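Local coordinates for protein EchA1_1 (Mycobacterium avium subsp. paratuberculosis, PDB 3R9T) that probably hydrates enoyl-CoA thioesters to (3S)-3-hydroxyacyl-CoA in fatty acid metabolism, as a trimeric member of the enoyl-CoA hydratase/isomerase (crotonase) family, at residues N25-R30 with T60-K65; R97-K102 with I217-D222; P103-V108 with D194-L199. All blocks are in the same frame, centred on the assembly; numbering follows the deposited sequence. Where two conformers were deposited one is given.

Contact 1: residues N25-R30 with T60-K65; sequences NRPEAR and TGAGDK
Ala62 turns its methyl group into the angle between Asn25 and Pro27, two residues of the loop that leaves strand 19-24 of the crotonase fold. Strand 56-61 runs parallel to 19-24, so both finish at the same end of the sheet and the loops after them meet there. Van der Waals touches make up this small contact, with no hydrogen bond between the segments. CB of Ala62 lies 4.2 Å from CD of the Pro27 ring and 4.1 Å from OD1 of Asn25. Asn25 starts off away from Ala62, but its amide swings back: with CG anti to the backbone N (chi1 -165°), OD1 comes up to the methyl, while ND2 is hydrogen-bonded to the carbonyl of Pro9. A 3-10 segment at 27-28 folds the loop, with hydrogen bonds from Ala29 N to Arg26 O (2.9 Å) and Arg30 N to Pro27 O (3.0 Å). Asn31, outside the segments, ties the two sides together: OD1 accepts from Arg26 N and ND2 donates to Ala62 O. Gly63 follows at phi 87° and psi -173°, calling for glycine, since a CB would press on the preceding carbonyl oxygen. The Ala62 carbonyl oxygen, besides accepting from Asn31, is 4.1 Å from Pro27 CB.

Contact 2: residues R97-K102 with I217-D222; sequences RHFIDK and IAYGVD
Phe99 and Val221 meet by a CH-pi contact: the CG2 methyl of Val221 sits over one face of the phenyl ring, 3.7 Å from its centroid and 15° off the ring normal. The methyl is shifted toward the rim, and its shortest approach is 3.6 Å, to CE1 of Phe99. Val221 uses both branches, because CG1 also reaches the ring, lying 4.1 Å from Phe99 CE2. The Phe99 side chain extends toward its partners with CG anti to the backbone N (chi1 179°).

Plain apolar contact adds the second aromatic residue. CD1 of Tyr219 comes to the edge of the Phe99 ring, near its plane, at 4.0 Å from CE1. The phenol OH of Tyr219 is hydrogen-bonded to Asp124.

No hydrogen bond joins the two segments, but one shapes the turn that presents Tyr219 and Val221: Gly220 N donates to Ile217 O at 3.1 Å. Gly220, with a positive phi of 62°, closes helix 208-218 in a Schellman motif and sends the chain into strand 221-222.

Phe99 thus joins the loop before strand 104-108 to the end of helix 208-218, with Lys215 and Arg216 of that helix and Val226 of the hairpin strand 225-226 also touching its side chain; Tyr219 further packs on Arg159 of a second subunit.

Contact 3: residues P103-V108 with D194-L199; sequences PTIAAV and DAALAL
Strand 104-108 and the helical segment 194-199 run nearly antiparallel, at 163° between their directions, with axes 8.5 Å apart at closest approach and the backbones nearest at Ala107 and Ala196. This is a helix laid on the parallel part of the crotonase-fold sheet; the side chains that meet are all apolar, and no hydrogen bond joins the segments. Ala196 points at the strand and touches two of its residues: its CB lies 3.7 Å from CB of Ala107 and 4.0 Å from CG2 of Ile105. This alanine pair lets the backbones come within 5.9 Å between CA atoms. Ile105, two residues earlier on the same face of the strand, spans the wider part with both branches. CG2 goes to Ala196, while CG1, lying anti to the carbonyl carbon (chi1 -56°), carries CD1 on to the helix backbone, 3.7 Å from Ala196 O. The same CD1 meets the side chain of Leu199 at CG, 4.2 Å away. Three residues, a little under one turn, separate Ala196 and Leu199, and both point to the sheet. Neighbouring strands complete the bed beneath helix 192-204: Val58 of strand 56-61 packs on Ala196, Leu125 and Val127 of strand 125-129 on Leu199.

In the fold
Contact 3 is buried, contact 2 is partly buried at the subunit interface, and contact 1 lies at the surface. Contacts 1 and 3 reach the same sheet through adjacent strands, 56-61 and 104-108, and touch where Thr60 OG1 probably hydrogen-bonds to Ala107 O at 2.7 Å. Contacts 2 and 3 adjoin in sequence at residues 102 and 103, and use the successive helices 208-218 and 192-204. Contact 3 is nested inside the loop closed by contact 2. Contacts 1 and 2 lie on opposite sides of the chain centre. Aliphatic strand-helix packing in contact 3 gives way to a methyl-on-ring CH-pi contact with an aromatic neighbour in contact 2 and to a few touches of Ala62 with Pro27 and Asn25 in contact 1.

Contact 1: residues N25-R30 with T60-K65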
loop_
_atom_site.group_PDB
_atom_site.type_symbol
_atom_site.label_atom_id
_atom_site.label_comp_id
_atom_site.label_asym_id
_atom_site.label_seq_id
_atom_site.Cartn_x
_atom_site.Cartn_y
_atom_site.Cartn_z
ATOM N N ASN B 25 27.043 -15.106 -10.279
ATOM C CA ASN B 25 28.034 -16.166 -10.405
ATOM C C ASN B 25 29.209 -16.007 -9.429
ATOM O O ASN B 25 30.376 -16.077 -9.830
ATOM C CB ASN B 25 28.524 -16.195 -11.861
ATOM C CG ASN B 25 29.278 -17.468 -12.212
ATOM O OD1 ASN B 25 28.966 -18.546 -11.711
ATOM N ND2 ASN B 25 30.275 -17.344 -13.088
ATOM N N ARG B 26 28.903 -15.798 -8.148
ATOM C CA ARG B 26 29.942 -15.811 -7.100
ATOM C C ARG B 26 29.574 -16.685 -5.908
ATOM O O ARG B 26 29.537 -16.205 -4.770
ATOM C CB ARG B 26 30.232 -14.404 -6.593
ATOM C CG ARG B 26 30.773 -13.456 -7.623
ATOM C CD ARG B 26 31.058 -12.147 -6.953
ATOM N NE ARG B 26 32.221 -12.225 -6.066
ATOM C CZ ARG B 26 32.341 -11.585 -4.902
ATOM N NH1 ARG B 26 31.356 -10.827 -4.430
ATOM N NH2 ARG B 26 33.455 -11.717 -4.187
ATOM N N PRO B 27 29.317 -17.978 -6.153
ATOM C CA PRO B 27 28.877 -18.808 -5.042
ATOM C C PRO B 27 29.924 -18.928 -3.934
ATOM O O PRO B 27 29.550 -19.012 -2.770
ATOM C CB PRO B 27 28.578 -20.162 -5.696
ATOM C CG PRO B 27 29.347 -20.171 -6.962
ATOM C CD PRO B 27 29.470 -18.741 -7.402
ATOM N N GLU B 28 31.212 -18.894 -4.287
ATOM C CA GLU B 28 32.291 -18.890 -3.285
ATOM C C GLU B 28 32.175 -17.722 -2.291
ATOM O O GLU B 28 32.769 -17.759 -1.210
ATOM C CB GLU B 28 33.672 -18.865 -3.966
ATOM C CG GLU B 28 34.078 -17.509 -4.595
ATOM C CD GLU B 28 33.581 -17.304 -6.022
ATOM O OE1 GLU B 28 32.704 -18.069 -6.489
ATOM O OE2 GLU B 28 34.077 -16.361 -6.680
ATOM N N ALA B 29 31.428 -16.684 -2.671
ATOM C CA ALA B 29 31.190 -15.533 -1.799
ATOM C C ALA B 29 29.699 -15.308 -1.525
ATOM O O ALA B 29 29.271 -14.177 -1.278
ATOM C CB ALA B 29 31.808 -14.279 -2.411
ATOM N N ARG B 30 28.919 -16.386 -1.575
ATOM C CA ARG B 30 27.476 -16.342 -1.292
ATOM C C ARG B 30 26.734 -15.384 -2.214
ATOM O O ARG B 30 25.707 -14.810 -1.847
ATOM C CB ARG B 30 27.216 -16.013 0.186
ATOM C CG ARG B 30 27.581 -17.191 1.052
ATOM C CD ARG B 30 27.991 -16.967 2.506
ATOM N NE ARG B 30 27.576 -15.817 3.335
ATOM C CZ ARG B 30 26.397 -15.554 3.925
ATOM N NH1 ARG B 30 26.366 -14.458 4.697
ATOM N NH2 ARG B 30 25.264 -16.267 3.771
ATOM N N THR B 60 18.600 -15.049 -10.955
ATOM C CA THR B 60 18.776 -16.077 -9.922
ATOM C C THR B 60 20.256 -16.118 -9.491
ATOM O O THR B 60 21.096 -15.366 -10.018
ATOM C CB THR B 60 18.279 -17.446 -10.464
ATOM O OG1 THR B 60 18.037 -18.381 -9.393
ATOM C CG2 THR B 60 19.274 -18.020 -11.499
ATOM N N GLY B 61 20.560 -16.972 -8.519
ATOM C CA GLY B 61 21.905 -17.105 -7.992
ATOM C C GLY B 61 22.420 -18.494 -8.295
ATOM O O GLY B 61 21.658 -19.460 -8.287
ATOM N N ALA B 62 23.720 -18.591 -8.547
ATOM C CA ALA B 62 24.360 -19.869 -8.815
ATOM C C ALA B 62 24.382 -20.720 -7.557
ATOM O O ALA B 62 24.599 -20.206 -6.460
ATOM C CB ALA B 62 25.793 -19.645 -9.323
ATOM N N GLY B 63 24.169 -22.024 -7.714
ATOM C CA GLY B 63 24.282 -22.958 -6.588
ATOM C C GLY B 63 23.009 -23.129 -5.775
ATOM O O GLY B 63 21.952 -22.588 -6.117
ATOM N N ASP B 64 23.119 -23.864 -4.669
ATOM C CA ASP B 64 21.932 -24.323 -3.939
ATOM C C ASP B 64 21.713 -23.689 -2.561
ATOM O O ASP B 64 20.798 -24.105 -1.844
ATOM C CB ASP B 64 21.964 -25.852 -3.782
ATOM C CG ASP B 64 20.601 -26.428 -3.429
ATOM O OD1 ASP B 64 19.621 -26.100 -4.136
ATOM O OD2 ASP B 64 20.501 -27.196 -2.441
ATOM N N LYS B 65 22.519 -22.697 -2.182
ATOM C CA LYS B 65 22.374 -22.106 -0.846
ATOM C C LYS B 65 22.054 -20.627 -0.879
ATOM O O LYS B 65 21.377 -20.150 0.015
ATOM C CB LYS B 65 23.628 -22.319 0.019
ATOM C CG LYS B 65 23.924 -23.781 0.356
ATOM C CD LYS B 65 23.079 -24.291 1.521
ATOM C CE LYS B 65 23.615 -25.610 2.082
ATOM N NZ LYS B 65 22.566 -26.336 2.850
#

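Contact 2: residues R97-K102 with I217-D222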
loop_
_atom_site.group_PDB
_atom_site.type_symbol
_atom_site.label_atom_id
_atom_site.label_comp_id
_atom_site.label_asym_id
_atom_site.label_seq_id
_atom_site.Cartn_x
_atom_site.Cartn_y
_atom_site.Cartn_z
ATOM N N ARG B 97 18.061 0.350 -9.847
ATOM C CA ARG B 97 17.603 1.583 -10.498
ATOM C C ARG B 97 17.777 1.453 -12.012
ATOM O O ARG B 97 18.162 2.403 -12.683
ATOM C CB ARG B 97 18.407 2.779 -9.976
ATOM C CG ARG B 97 17.769 4.117 -10.140
ATOM C CD ARG B 97 18.611 5.133 -9.355
ATOM N NE ARG B 97 18.073 6.482 -9.357
ATOM C CZ ARG B 97 18.689 7.532 -8.811
ATOM N NH1 ARG B 97 19.876 7.393 -8.221
ATOM N NH2 ARG B 97 18.120 8.732 -8.859
ATOM N N HIS B 98 17.484 0.267 -12.533
ATOM C CA HIS B 98 17.638 -0.047 -13.946
ATOM C C HIS B 98 16.307 -0.532 -14.514
ATOM O O HIS B 98 16.100 -1.718 -14.718
ATOM C CB HIS B 98 18.702 -1.124 -14.104
ATOM C CG HIS B 98 19.165 -1.339 -15.506
ATOM N ND1 HIS B 98 20.278 -2.103 -15.787
ATOM C CD2 HIS B 98 18.693 -0.901 -16.699
ATOM C CE1 HIS B 98 20.471 -2.123 -17.095
ATOM N NE2 HIS B 98 19.526 -1.403 -17.670
ATOM N N PHE B 99 15.420 0.408 -14.783
ATOM C CA PHE B 99 14.128 0.083 -15.333
ATOM C C PHE B 99 14.283 -0.424 -16.763
ATOM O O PHE B 99 14.937 0.216 -17.610
ATOM C CB PHE B 99 13.188 1.295 -15.346
ATOM C CG PHE B 99 11.841 0.973 -15.932
ATOM C CD1 PHE B 99 10.853 0.408 -15.142
ATOM C CD2 PHE B 99 11.597 1.154 -17.289
ATOM C CE1 PHE B 99 9.615 0.052 -15.688
ATOM C CE2 PHE B 99 10.358 0.821 -17.848
ATOM C CZ PHE B 99 9.373 0.273 -17.042
ATOM N N ILE B 100 13.657 -1.570 -17.009
ATOM C CA ILE B 100 13.431 -2.092 -18.349
ATOM C C ILE B 100 11.945 -2.399 -18.546
ATOM O O ILE B 100 11.217 -2.701 -17.595
ATOM C CB ILE B 100 14.313 -3.330 -18.682
ATOM C CG1 ILE B 100 13.899 -4.575 -17.884
ATOM C CG2 ILE B 100 15.802 -2.967 -18.520
ATOM C CD1 ILE B 100 14.505 -5.873 -18.467
ATOM N N ASP B 101 11.509 -2.302 -19.800
ATOM C CA ASP B 101 10.141 -2.510 -20.290
ATOM C C ASP B 101 9.623 -3.930 -20.153
ATOM O O ASP B 101 8.406 -4.202 -20.261
ATOM C CB ASP B 101 10.121 -2.215 -21.798
ATOM C CG ASP B 101 10.242 -0.748 -22.119
ATOM O OD1 ASP B 101 9.825 0.088 -21.292
ATOM O OD2 ASP B 101 10.743 -0.432 -23.218
ATOM N N LYS B 102 10.561 -4.863 -20.043
ATOM C CA LYS B 102 10.218 -6.276 -20.025
ATOM C C LYS B 102 10.130 -6.794 -18.597
ATOM O O LYS B 102 10.847 -6.332 -17.721
ATOM C CB LYS B 102 11.250 -7.045 -20.825
ATOM C CG LYS B 102 11.684 -6.266 -22.074
ATOM C CD LYS B 102 11.600 -7.038 -23.332
ATOM C CE LYS B 102 12.055 -6.204 -24.541
ATOM N NZ LYS B 102 13.009 -6.954 -25.371
ATOM N N ILE B 217 3.295 2.304 -17.096
ATOM C CA ILE B 217 2.273 3.058 -16.386
ATOM C C ILE B 217 2.258 2.689 -14.902
ATOM O O ILE B 217 2.184 3.565 -14.058
ATOM C CB ILE B 217 0.871 2.813 -16.944
ATOM C CG1 ILE B 217 0.753 3.333 -18.363
ATOM C CG2 ILE B 217 -0.181 3.507 -16.068
ATOM C CD1 ILE B 217 -0.297 2.606 -19.211
ATOM N N ALA B 218 2.345 1.398 -14.584
ATOM C CA ALA B 218 2.250 0.908 -13.194
ATOM C C ALA B 218 3.368 1.441 -12.321
ATOM O O ALA B 218 3.187 1.611 -11.116
ATOM C CB ALA B 218 2.263 -0.629 -13.164
ATOM N N TYR B 219 4.534 1.659 -12.914
ATOM C CA TYR B 219 5.662 2.216 -12.155
ATOM C C TYR B 219 5.836 3.726 -12.341
ATOM O O TYR B 219 6.761 4.286 -11.783
ATOM C CB TYR B 219 6.971 1.512 -12.491
ATOM C CG TYR B 219 7.016 0.091 -11.983
ATOM C CD1 TYR B 219 6.943 -0.966 -12.858
ATOM C CD2 TYR B 219 7.122 -0.193 -10.613
ATOM C CE1 TYR B 219 6.958 -2.282 -12.399
ATOM C CE2 TYR B 219 7.136 -1.525 -10.141
ATOM C CZ TYR B 219 7.061 -2.562 -11.049
ATOM O OH TYR B 219 7.092 -3.885 -10.612
ATOM N N GLY B 220 4.959 4.392 -13.085
ATOM C CA GLY B 220 5.084 5.845 -13.258
ATOM C C GLY B 220 6.364 6.256 -13.946
ATOM O O GLY B 220 7.081 7.115 -13.469
ATOM N N VAL B 221 6.624 5.660 -15.102
ATOM C CA VAL B 221 7.870 5.870 -15.815
ATOM C C VAL B 221 7.724 6.932 -16.880
ATOM O O VAL B 221 6.860 6.839 -17.754
ATOM C CB VAL B 221 8.358 4.558 -16.441
ATOM C CG1 VAL B 221 9.611 4.782 -17.360
ATOM C CG2 VAL B 221 8.604 3.535 -15.311
ATOM N N ASP B 222 8.569 7.950 -16.761
ATOM C CA ASP B 222 8.771 8.946 -17.799
ATOM C C ASP B 222 10.229 8.843 -18.266
ATOM O O ASP B 222 11.157 8.871 -17.454
ATOM C CB ASP B 222 8.479 10.358 -17.269
ATOM C CG ASP B 222 7.039 10.532 -16.800
ATOM O OD1 ASP B 222 6.121 9.888 -17.355
ATOM O OD2 ASP B 222 6.825 11.339 -15.868
#

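Contact 3: residues P103-V108 with D194-L199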
loop_
_atom_site.group_PDB
_atom_site.type_symbol
_atom_site.label_atom_id
_atom_site.label_comp_id
_atom_site.label_asym_id
_atom_site.label_seq_id
_atom_site.Cartn_x
_atom_site.Cartn_y
_atom_site.Cartn_z
ATOM N N PRO B 103 9.234 -7.751 -18.355
ATOM C CA PRO B 103 9.078 -8.268 -17.011
ATOM C C PRO B 103 10.336 -8.921 -16.449
ATOM O O PRO B 103 11.054 -9.639 -17.172
ATOM C CB PRO B 103 7.949 -9.303 -17.157
ATOM C CG PRO B 103 7.984 -9.698 -18.613
ATOM C CD PRO B 103 8.337 -8.429 -19.309
ATOM N N THR B 104 10.568 -8.655 -15.158
ATOM C CA THR B 104 11.651 -9.251 -14.385
ATOM C C THR B 104 11.120 -10.095 -13.234
ATOM O O THR B 104 10.222 -9.683 -12.521
ATOM C CB THR B 104 12.620 -8.183 -13.837
ATOM O OG1 THR B 104 11.899 -7.267 -12.996
ATOM C CG2 THR B 104 13.294 -7.404 -15.014
ATOM N N ILE B 105 11.681 -11.289 -13.079
ATOM C CA ILE B 105 11.273 -12.228 -12.070
ATOM C C ILE B 105 12.522 -12.657 -11.338
ATOM O O ILE B 105 13.446 -13.200 -11.950
ATOM C CB ILE B 105 10.641 -13.473 -12.714
ATOM C CG1 ILE B 105 9.468 -13.087 -13.622
ATOM C CG2 ILE B 105 10.275 -14.521 -11.616
ATOM C CD1 ILE B 105 9.000 -14.250 -14.527
ATOM N N ALA B 106 12.551 -12.433 -10.035
ATOM C CA ALA B 106 13.607 -12.942 -9.186
ATOM C C ALA B 106 13.317 -14.392 -8.809
ATOM O O ALA B 106 12.257 -14.687 -8.282
ATOM C CB ALA B 106 13.687 -12.106 -7.938
ATOM N N ALA B 107 14.245 -15.292 -9.112
ATOM C CA ALA B 107 14.103 -16.674 -8.750
ATOM C C ALA B 107 15.064 -16.927 -7.603
ATOM O O ALA B 107 16.271 -17.156 -7.817
ATOM C CB ALA B 107 14.420 -17.543 -9.931
ATOM N N VAL B 108 14.520 -16.814 -6.397
ATOM C CA VAL B 108 15.292 -16.822 -5.167
ATOM C C VAL B 108 15.538 -18.248 -4.695
ATOM O O VAL B 108 14.639 -18.919 -4.164
ATOM C CB VAL B 108 14.597 -15.980 -4.128
ATOM C CG1 VAL B 108 15.378 -15.999 -2.847
ATOM C CG2 VAL B 108 14.447 -14.539 -4.678
ATOM N N ASP B 194 12.798 -23.519 -12.612
ATOM C CA ASP B 194 11.684 -24.045 -13.399
ATOM C C ASP B 194 10.371 -23.318 -13.109
ATOM O O ASP B 194 9.624 -22.994 -14.035
ATOM C CB ASP B 194 11.499 -25.547 -13.178
ATOM C CG ASP B 194 12.516 -26.383 -13.925
ATOM O OD1 ASP B 194 13.164 -25.888 -14.878
ATOM O OD2 ASP B 194 12.653 -27.568 -13.555
ATOM N N ALA B 195 10.111 -23.052 -11.829
ATOM C CA ALA B 195 8.903 -22.342 -11.423
ATOM C C ALA B 195 8.897 -20.926 -11.985
ATOM O O ALA B 195 7.861 -20.430 -12.453
ATOM C CB ALA B 195 8.800 -22.312 -9.911
ATOM N N ALA B 196 10.052 -20.269 -11.957
ATOM C CA ALA B 196 10.144 -18.909 -12.494
ATOM C C ALA B 196 9.957 -18.876 -14.014
ATOM O O ALA B 196 9.350 -17.959 -14.544
ATOM C CB ALA B 196 11.471 -18.264 -12.107
ATOM N N LEU B 197 10.512 -19.848 -14.723
ATOM C CA LEU B 197 10.301 -19.940 -16.168
ATOM C C LEU B 197 8.826 -20.186 -16.503
ATOM O O LEU B 197 8.320 -19.686 -17.517
ATOM C CB LEU B 197 11.178 -21.042 -16.765
ATOM C CG LEU B 197 12.675 -20.712 -16.789
ATOM C CD1 LEU B 197 13.459 -21.957 -17.246
ATOM C CD2 LEU B 197 13.009 -19.503 -17.665
ATOM N N ALA B 198 8.131 -20.951 -15.659
ATOM C CA ALA B 198 6.704 -21.186 -15.871
ATOM C C ALA B 198 5.904 -19.883 -15.682
ATOM O O ALA B 198 4.981 -19.587 -16.452
ATOM C CB ALA B 198 6.192 -22.266 -14.930
ATOM N N LEU B 199 6.254 -19.115 -14.650
ATOM C CA LEU B 199 5.630 -17.807 -14.441
ATOM C C LEU B 199 5.955 -16.870 -15.618
ATOM O O LEU B 199 5.077 -16.161 -16.124
ATOM C CB LEU B 199 6.090 -17.187 -13.120
ATOM C CG LEU B 199 5.501 -15.818 -12.751
ATOM C CD1 LEU B 199 3.952 -15.886 -12.745
ATOM C CD2 LEU B 199 6.025 -15.367 -11.396
#